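Local structure of 2,5-dihydroxypyridine 5,6-dioxygenase (Pseudomonas putida KT2440, 7CUP) at residues G116-L129 with G179-P191. The protein catalyses the iron-dependent dioxygenolytic ring cleavage of 2,5-dihydroxypyridine between carbons 5 and 6 to N-formylmaleamate in aerobic nicotinate degradation. Numbering follows the deposited sequence.
Sequences GTRILLAVEPPEVL and GYADEPGRWDHWP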
ATOM      1  N   GLY A 116      34.572   4.325  15.410  1.00 24.60           N
ATOM      2  CA  GLY A 116      34.037   5.552  16.034  1.00 24.77           C
ATOM      3  C   GLY A 116      32.533   5.749  15.815  1.00 25.74           C
ATOM      4  O   GLY A 116      31.889   6.483  16.606  1.00 22.78           O
ATOM      5  N   THR A 117      31.963   5.109  14.795  1.00 25.04           N
ATOM      6  CA  THR A 117      30.502   5.105  14.561  1.00 25.14           C
ATOM      7  C   THR A 117      29.769   4.628  15.819  1.00 22.08           C
ATOM      8  O   THR A 117      30.240   3.698  16.453  1.00 24.87           O
ATOM      9  CB  THR A 117      30.135   4.263  13.338  1.00 26.97           C
ATOM     10  OG1 THR A 117      30.783   4.856  12.211  1.00 27.33           O
ATOM     11  CG2 THR A 117      28.637   4.178  13.138  1.00 24.25           C
ATOM     12  N   ARG A 118      28.676   5.301  16.170  1.00 21.98           N
ATOM     13  CA  ARG A 118      27.754   4.961  17.287  1.00 23.48           C
ATOM     14  C   ARG A 118      26.514   4.227  16.738  1.00 23.78           C
ATOM     15  O   ARG A 118      26.077   4.515  15.617  1.00 22.41           O
ATOM     16  CB  ARG A 118      27.271   6.212  18.022  1.00 23.11           C
ATOM     17  CG  ARG A 118      28.298   7.319  18.094  1.00 25.29           C
ATOM     18  CD  ARG A 118      27.935   8.434  19.031  1.00 23.91           C
ATOM     19  NE  ARG A 118      26.958   9.429  18.586  1.00 22.72           N
ATOM     20  CZ  ARG A 118      27.160  10.376  17.669  1.00 23.39           C
ATOM     21  NH1 ARG A 118      28.274  10.406  16.947  1.00 21.96           N
ATOM     22  NH2 ARG A 118      26.216  11.272  17.447  1.00 23.14           N
ATOM     23  N   ILE A 119      25.936   3.317  17.519  1.00 22.26           N
ATOM     24  CA  ILE A 119      24.766   2.525  17.050  1.00 22.17           C
ATOM     25  C   ILE A 119      23.684   2.578  18.118  1.00 21.66           C
ATOM     26  O   ILE A 119      23.968   2.150  19.275  1.00 19.37           O
ATOM     27  CB  ILE A 119      25.139   1.082  16.703  1.00 21.80           C
ATOM     28  CG1 ILE A 119      26.290   1.022  15.688  1.00 21.73           C
ATOM     29  CG2 ILE A 119      23.875   0.358  16.247  1.00 22.82           C
ATOM     30  CD1 ILE A 119      26.746  -0.402  15.309  1.00 20.62           C
ATOM     31  N   LEU A 120      22.496   3.059  17.728  1.00 19.24           N
ATOM     32  CA  LEU A 120      21.276   3.025  18.580  1.00 19.80           C
ATOM     33  C   LEU A 120      20.311   1.976  18.020  1.00 18.71           C
ATOM     34  O   LEU A 120      19.855   2.137  16.907  1.00 16.26           O
ATOM     35  CB  LEU A 120      20.619   4.404  18.600  1.00 21.19           C
ATOM     36  CG  LEU A 120      19.385   4.494  19.496  1.00 24.00           C
ATOM     37  CD1 LEU A 120      19.749   4.216  20.944  1.00 27.30           C
ATOM     38  CD2 LEU A 120      18.730   5.845  19.363  1.00 26.56           C
ATOM     39  N   LEU A 121      20.031   0.923  18.780  1.00 20.47           N
ATOM     40  CA  LEU A 121      19.011  -0.088  18.416  1.00 19.37           C
ATOM     41  C   LEU A 121      17.643   0.464  18.827  1.00 19.83           C
ATOM     42  O   LEU A 121      17.541   1.053  19.926  1.00 19.65           O
ATOM     43  CB  LEU A 121      19.328  -1.418  19.097  1.00 19.63           C
ATOM     44  CG  LEU A 121      18.285  -2.502  18.854  1.00 19.32           C
ATOM     45  CD1 LEU A 121      18.246  -2.913  17.395  1.00 19.23           C
ATOM     46  CD2 LEU A 121      18.521  -3.700  19.759  1.00 19.65           C
ATOM     47  N   ALA A 122      16.640   0.365  17.940  1.00 19.21           N
ATOM     48  CA  ALA A 122      15.270   0.890  18.167  1.00 20.65           C
ATOM     49  C   ALA A 122      14.289  -0.012  17.407  1.00 20.50           C
ATOM     50  O   ALA A 122      14.086   0.241  16.214  1.00 18.74           O
ATOM     51  CB  ALA A 122      15.143   2.341  17.721  1.00 20.14           C
ATOM     52  N   VAL A 123      13.763  -1.052  18.065  1.00 18.92           N
ATOM     53  CA  VAL A 123      12.945  -2.080  17.366  1.00 18.86           C
ATOM     54  C   VAL A 123      11.646  -2.330  18.136  1.00 19.96           C
ATOM     55  O   VAL A 123      10.705  -2.882  17.509  1.00 18.06           O
ATOM     56  CB  VAL A 123      13.736  -3.376  17.136  1.00 17.64           C
ATOM     57  CG1 VAL A 123      14.745  -3.189  16.026  1.00 17.79           C
ATOM     58  CG2 VAL A 123      14.388  -3.912  18.407  1.00 17.95           C
ATOM     59  N   GLU A 124      11.585  -1.927  19.406  1.00 19.53           N
ATOM     60  CA  GLU A 124      10.370  -2.151  20.223  1.00 21.02           C
ATOM     61  C   GLU A 124       9.280  -1.249  19.671  1.00 20.19           C
ATOM     62  O   GLU A 124       9.553  -0.230  19.027  1.00 19.33           O
ATOM     63  CB  GLU A 124      10.591  -1.885  21.715  1.00 22.17           C
ATOM     64  CG  GLU A 124      11.484  -2.888  22.405  1.00 25.90           C
ATOM     65  CD  GLU A 124      11.004  -4.326  22.482  1.00 29.65           C
ATOM     66  OE1 GLU A 124      10.611  -4.734  23.577  1.00 32.93           O
ATOM     67  OE2 GLU A 124      11.156  -5.066  21.470  1.00 33.58           O
ATOM     68  N   PRO A 125       8.000  -1.616  19.904  1.00 21.44           N
ATOM     69  CA  PRO A 125       6.871  -0.807  19.443  1.00 20.77           C
ATOM     70  C   PRO A 125       6.894   0.630  19.973  1.00 20.02           C
ATOM     71  O   PRO A 125       7.340   0.893  21.093  1.00 18.89           O
ATOM     72  CB  PRO A 125       5.635  -1.540  20.009  1.00 21.96           C
ATOM     73  CG  PRO A 125       6.096  -2.925  20.406  1.00 22.18           C
ATOM     74  CD  PRO A 125       7.583  -2.810  20.656  1.00 21.17           C
ATOM     75  N   PRO A 126       6.390   1.612  19.203  1.00 20.68           N
ATOM     76  CA  PRO A 126       6.406   3.018  19.623  1.00 20.43           C
ATOM     77  C   PRO A 126       5.874   3.266  21.041  1.00 20.09           C
ATOM     78  O   PRO A 126       6.429   4.094  21.739  1.00 21.47           O
ATOM     79  CB  PRO A 126       5.481   3.703  18.601  1.00 20.84           C
ATOM     80  CG  PRO A 126       5.603   2.842  17.352  1.00 22.88           C
ATOM     81  CD  PRO A 126       5.832   1.430  17.849  1.00 22.43           C
ATOM     82  N   GLU A 127       4.827   2.546  21.463  1.00 19.71           N
ATOM     83  CA  GLU A 127       4.230   2.762  22.804  1.00 20.34           C
ATOM     84  C   GLU A 127       5.265   2.391  23.894  1.00 21.84           C
ATOM     85  O   GLU A 127       5.273   3.022  24.978  1.00 21.22           O
ATOM     86  CB  GLU A 127       2.914   1.992  22.956  1.00 20.98           C
ATOM     87  CG  GLU A 127       1.806   2.470  22.014  1.00 22.77           C
ATOM     88  CD  GLU A 127       2.031   2.296  20.512  1.00 24.22           C
ATOM     89  OE1 GLU A 127       2.758   1.328  20.128  1.00 21.58           O
ATOM     90  OE2 GLU A 127       1.492   3.145  19.716  1.00 20.52           O
ATOM     91  N   VAL A 128       6.054   1.352  23.665  1.00 20.34           N
ATOM     92  CA  VAL A 128       7.094   0.884  24.615  1.00 20.68           C
ATOM     93  C   VAL A 128       8.215   1.921  24.581  1.00 22.30           C
ATOM     94  O   VAL A 128       8.740   2.262  25.667  1.00 21.86           O
ATOM     95  CB  VAL A 128       7.589  -0.514  24.214  1.00 20.03           C
ATOM     96  CG1 VAL A 128       8.813  -0.964  25.022  1.00 20.27           C
ATOM     97  CG2 VAL A 128       6.460  -1.521  24.321  1.00 19.16           C
ATOM     98  N   LEU A 129       8.556   2.397  23.381  1.00 20.98           N
ATOM     99  CA  LEU A 129       9.581   3.447  23.216  1.00 21.77           C
ATOM    100  C   LEU A 129       9.169   4.693  24.020  1.00 23.29           C
ATOM    101  O   LEU A 129      10.079   5.339  24.588  1.00 20.63           O
ATOM    102  CB  LEU A 129       9.781   3.788  21.738  1.00 23.00           C
ATOM    103  CG  LEU A 129      10.411   2.727  20.834  1.00 21.86           C
ATOM    104  CD1 LEU A 129      10.646   3.318  19.469  1.00 21.65           C
ATOM    105  CD2 LEU A 129      11.710   2.192  21.403  1.00 23.92           C
ATOM    106  N   GLY A 179      20.095   3.698  27.082  1.00 22.88           N
ATOM    107  CA  GLY A 179      19.023   4.043  26.126  1.00 21.07           C
ATOM    108  C   GLY A 179      19.439   4.980  25.006  1.00 23.84           C
ATOM    109  O   GLY A 179      18.573   5.330  24.181  1.00 21.64           O
ATOM    110  N   TYR A 180      20.696   5.428  24.944  1.00 24.53           N
ATOM    111  CA  TYR A 180      21.107   6.385  23.882  1.00 22.82           C
ATOM    112  C   TYR A 180      22.590   6.199  23.582  1.00 24.32           C
ATOM    113  O   TYR A 180      23.310   5.614  24.431  1.00 23.94           O
ATOM    114  CB  TYR A 180      20.602   7.797  24.209  1.00 24.66           C
ATOM    115  CG  TYR A 180      21.099   8.482  25.459  1.00 25.92           C
ATOM    116  CD1 TYR A 180      20.403   8.413  26.657  1.00 25.57           C
ATOM    117  CD2 TYR A 180      22.237   9.291  25.432  1.00 28.09           C
ATOM    118  CE1 TYR A 180      20.847   9.075  27.793  1.00 25.63           C
ATOM    119  CE2 TYR A 180      22.680   9.974  26.561  1.00 26.48           C
ATOM    120  CZ  TYR A 180      21.984   9.872  27.749  1.00 27.33           C
ATOM    121  OH  TYR A 180      22.430  10.556  28.848  1.00 28.56           O
ATOM    122  N   ALA A 181      23.000   6.581  22.364  1.00 23.40           N
ATOM    123  CA  ALA A 181      24.349   6.380  21.803  1.00 23.08           C
ATOM    124  C   ALA A 181      25.079   7.719  21.640  1.00 25.30           C
ATOM    125  O   ALA A 181      25.234   8.164  20.479  1.00 22.16           O
ATOM    126  CB  ALA A 181      24.248   5.661  20.495  1.00 25.82           C
ATOM    127  N   ASP A 182      25.551   8.276  22.764  1.00 26.34           N
ATOM    128  CA  ASP A 182      26.136   9.637  22.900  1.00 29.28           C
ATOM    129  C   ASP A 182      27.654   9.588  22.689  1.00 30.19           C
ATOM    130  O   ASP A 182      28.212  10.556  22.226  1.00 31.46           O
ATOM    131  CB  ASP A 182      25.754  10.309  24.230  1.00 27.46           C
ATOM    132  CG  ASP A 182      26.096   9.509  25.472  1.00 27.50           C
ATOM    133  OD1 ASP A 182      26.115   8.265  25.392  1.00 30.41           O
ATOM    134  OD2 ASP A 182      26.305  10.146  26.516  1.00 28.82           O
ATOM    135  N   GLU A 183      28.312   8.482  22.945  1.00 34.04           N
ATOM    136  CA  GLU A 183      29.781   8.459  22.862  1.00 34.52           C
ATOM    137  C   GLU A 183      30.231   7.723  21.617  1.00 33.02           C
ATOM    138  O   GLU A 183      29.586   6.791  21.159  1.00 28.62           O
ATOM    139  CB  GLU A 183      30.314   7.836  24.141  1.00 39.74           C
ATOM    140  CG  GLU A 183      30.216   8.810  25.289  1.00 49.71           C
ATOM    141  CD  GLU A 183      30.692   8.180  26.566  1.00 53.16           C
ATOM    142  OE1 GLU A 183      30.081   8.475  27.617  1.00 57.72           O
ATOM    143  OE2 GLU A 183      31.639   7.351  26.478  1.00 54.67           O
ATOM    144  N   PRO A 184      31.413   8.078  21.085  1.00 33.77           N
ATOM    145  CA  PRO A 184      31.899   7.451  19.864  1.00 31.92           C
ATOM    146  C   PRO A 184      32.136   5.953  20.136  1.00 29.58           C
ATOM    147  O   PRO A 184      32.521   5.596  21.239  1.00 24.60           O
ATOM    148  CB  PRO A 184      33.181   8.233  19.501  1.00 35.81           C
ATOM    149  CG  PRO A 184      33.280   9.380  20.518  1.00 34.58           C
ATOM    150  CD  PRO A 184      32.365   9.041  21.675  1.00 35.22           C
ATOM    151  N   GLY A 185      31.829   5.095  19.157  1.00 25.16           N
ATOM    152  CA  GLY A 185      31.997   3.648  19.277  1.00 25.57           C
ATOM    153  C   GLY A 185      30.989   3.043  20.244  1.00 26.38           C
ATOM    154  O   GLY A 185      31.126   1.856  20.530  1.00 27.97           O
ATOM    155  N   ARG A 186      29.982   3.783  20.705  1.00 26.66           N
ATOM    156  CA  ARG A 186      29.034   3.238  21.718  1.00 28.61           C
ATOM    157  C   ARG A 186      27.857   2.555  21.017  1.00 27.59           C
ATOM    158  O   ARG A 186      27.312   3.121  20.047  1.00 24.84           O
ATOM    159  CB  ARG A 186      28.465   4.293  22.663  1.00 31.92           C
ATOM    160  CG  ARG A 186      27.572   3.699  23.743  1.00 33.15           C
ATOM    161  CD  ARG A 186      26.909   4.695  24.712  1.00 32.84           C
ATOM    162  NE  ARG A 186      26.072   3.965  25.647  1.00 29.95           N
ATOM    163  CZ  ARG A 186      26.544   3.163  26.601  1.00 32.77           C
ATOM    164  NH1 ARG A 186      27.849   3.042  26.782  1.00 31.99           N
ATOM    165  NH2 ARG A 186      25.710   2.497  27.382  1.00 34.78           N
ATOM    166  N   TRP A 187      27.472   1.390  21.534  1.00 24.05           N
ATOM    167  CA  TRP A 187      26.215   0.692  21.179  1.00 25.16           C
ATOM    168  C   TRP A 187      25.277   0.855  22.375  1.00 23.80           C
ATOM    169  O   TRP A 187      25.733   0.716  23.545  1.00 22.66           O
ATOM    170  CB  TRP A 187      26.446  -0.785  20.802  1.00 24.42           C
ATOM    171  CG  TRP A 187      25.187  -1.480  20.389  1.00 24.86           C
ATOM    172  CD1 TRP A 187      24.721  -1.686  19.124  1.00 27.17           C
ATOM    173  CD2 TRP A 187      24.218  -2.086  21.265  1.00 26.60           C
ATOM    174  NE1 TRP A 187      23.528  -2.367  19.156  1.00 27.17           N
ATOM    175  CE2 TRP A 187      23.196  -2.626  20.453  1.00 25.68           C
ATOM    176  CE3 TRP A 187      24.147  -2.274  22.648  1.00 25.23           C
ATOM    177  CZ2 TRP A 187      22.108  -3.314  20.983  1.00 27.51           C
ATOM    178  CZ3 TRP A 187      23.051  -2.926  23.172  1.00 30.82           C
ATOM    179  CH2 TRP A 187      22.046  -3.442  22.348  1.00 26.90           C
ATOM    180  N   ASP A 188      24.025   1.196  22.115  1.00 21.30           N
ATOM    181  CA  ASP A 188      22.972   1.185  23.164  1.00 22.84           C
ATOM    182  C   ASP A 188      21.618   0.919  22.510  1.00 22.96           C
ATOM    183  O   ASP A 188      21.552   0.809  21.266  1.00 21.49           O
ATOM    184  CB  ASP A 188      23.006   2.462  23.999  1.00 23.82           C
ATOM    185  CG  ASP A 188      22.570   2.284  25.449  1.00 26.38           C
ATOM    186  OD1 ASP A 188      21.623   1.488  25.698  1.00 27.31           O
ATOM    187  OD2 ASP A 188      23.156   2.987  26.337  1.00 26.23           O
ATOM    188  N   HIS A 189      20.602   0.713  23.342  1.00 22.03           N
ATOM    189  CA  HIS A 189      19.281   0.197  22.919  1.00 21.48           C
ATOM    190  C   HIS A 189      18.233   1.076  23.562  1.00 21.75           C
ATOM    191  O   HIS A 189      18.204   1.122  24.792  1.00 20.95           O
ATOM    192  CB  HIS A 189      19.145  -1.245  23.398  1.00 22.46           C
ATOM    193  CG  HIS A 189      17.913  -1.943  22.929  1.00 22.14           C
ATOM    194  ND1 HIS A 189      17.613  -3.227  23.339  1.00 19.70           N
ATOM    195  CD2 HIS A 189      16.889  -1.542  22.147  1.00 19.73           C
ATOM    196  CE1 HIS A 189      16.483  -3.595  22.768  1.00 19.55           C
ATOM    197  NE2 HIS A 189      16.023  -2.590  22.049  1.00 20.58           N
ATOM    198  N   TRP A 190      17.472   1.806  22.760  1.00 18.86           N
ATOM    199  CA  TRP A 190      16.242   2.451  23.238  1.00 17.72           C
ATOM    200  C   TRP A 190      15.087   1.462  23.091  1.00 19.24           C
ATOM    201  O   TRP A 190      14.756   1.128  21.953  1.00 19.04           O
ATOM    202  CB  TRP A 190      16.049   3.706  22.417  1.00 17.61           C
ATOM    203  CG  TRP A 190      14.735   4.373  22.640  1.00 17.60           C
ATOM    204  CD1 TRP A 190      13.865   4.261  23.691  1.00 19.22           C
ATOM    205  CD2 TRP A 190      14.155   5.281  21.723  1.00 17.47           C
ATOM    206  NE1 TRP A 190      12.785   5.073  23.479  1.00 19.06           N
ATOM    207  CE2 TRP A 190      12.934   5.700  22.278  1.00 17.21           C
ATOM    208  CE3 TRP A 190      14.550   5.738  20.467  1.00 17.44           C
ATOM    209  CZ2 TRP A 190      12.114   6.618  21.629  1.00 18.95           C
ATOM    210  CZ3 TRP A 190      13.737   6.645  19.829  1.00 18.45           C
ATOM    211  CH2 TRP A 190      12.552   7.087  20.414  1.00 19.09           C
ATOM    212  N   PRO A 191      14.478   0.905  24.175  1.00 19.54           N
ATOM    213  CA  PRO A 191      14.728   1.254  25.576  1.00 20.23           C
ATOM    214  C   PRO A 191      15.594   0.266  26.371  1.00 21.54           C
ATOM    215  O   PRO A 191      15.735  -0.880  25.948  1.00 21.31           O
ATOM    216  CB  PRO A 191      13.320   1.112  26.148  1.00 20.15           C
ATOM    217  CG  PRO A 191      12.801  -0.141  25.464  1.00 19.02           C
ATOM    218  CD  PRO A 191      13.473  -0.163  24.108  1.00 19.67           C
TER
HETATM  219  O   HOH W   1      13.941  -1.236  20.764  1.00 17.42           O
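A181 receives R118 through its carbonyl: NE of R118 donates a bent hydrogen bond (N-H...O 132°) to O of A181, 2.9 Å away and in the guanidinium plane. The arginine chain bends at chi3; NH1 is hydrogen-bonded to Q25 and NH2 to the carbonyl of S19, both outside the two segments. In the type II turn E183-R186, closed by R186 N to E183 O, G185 N also donates across to G116 O, and the chain leads on into strand 187-189. I119 N to R186 O, D188 N to I119 O and L121 N to D188 O pair it in parallel with strand 118-121; it is an edge strand, within this chain, of a five-stranded parallel sheet. On one face, W187 CD1 meets I119 CG2 at 3.6 Å, while its CZ2 edge faces L121 CD2. The same methyl stands 3.5 Å from the ring centroid of H189, 4° off the normal, a CH-pi contact. At the ring edge, water 1 links H189 NE2 (2.8 Å) to V123 N and W190 O. With CG of W190 anti to its N (chi1 171°), the indole reaches helix 126-131: NE1 donates to L129 O (2.9 Å), and L129 CD2 lies over the five-membered ring. P191, after a cis peptide, places CD 3.8 Å from E124 CG.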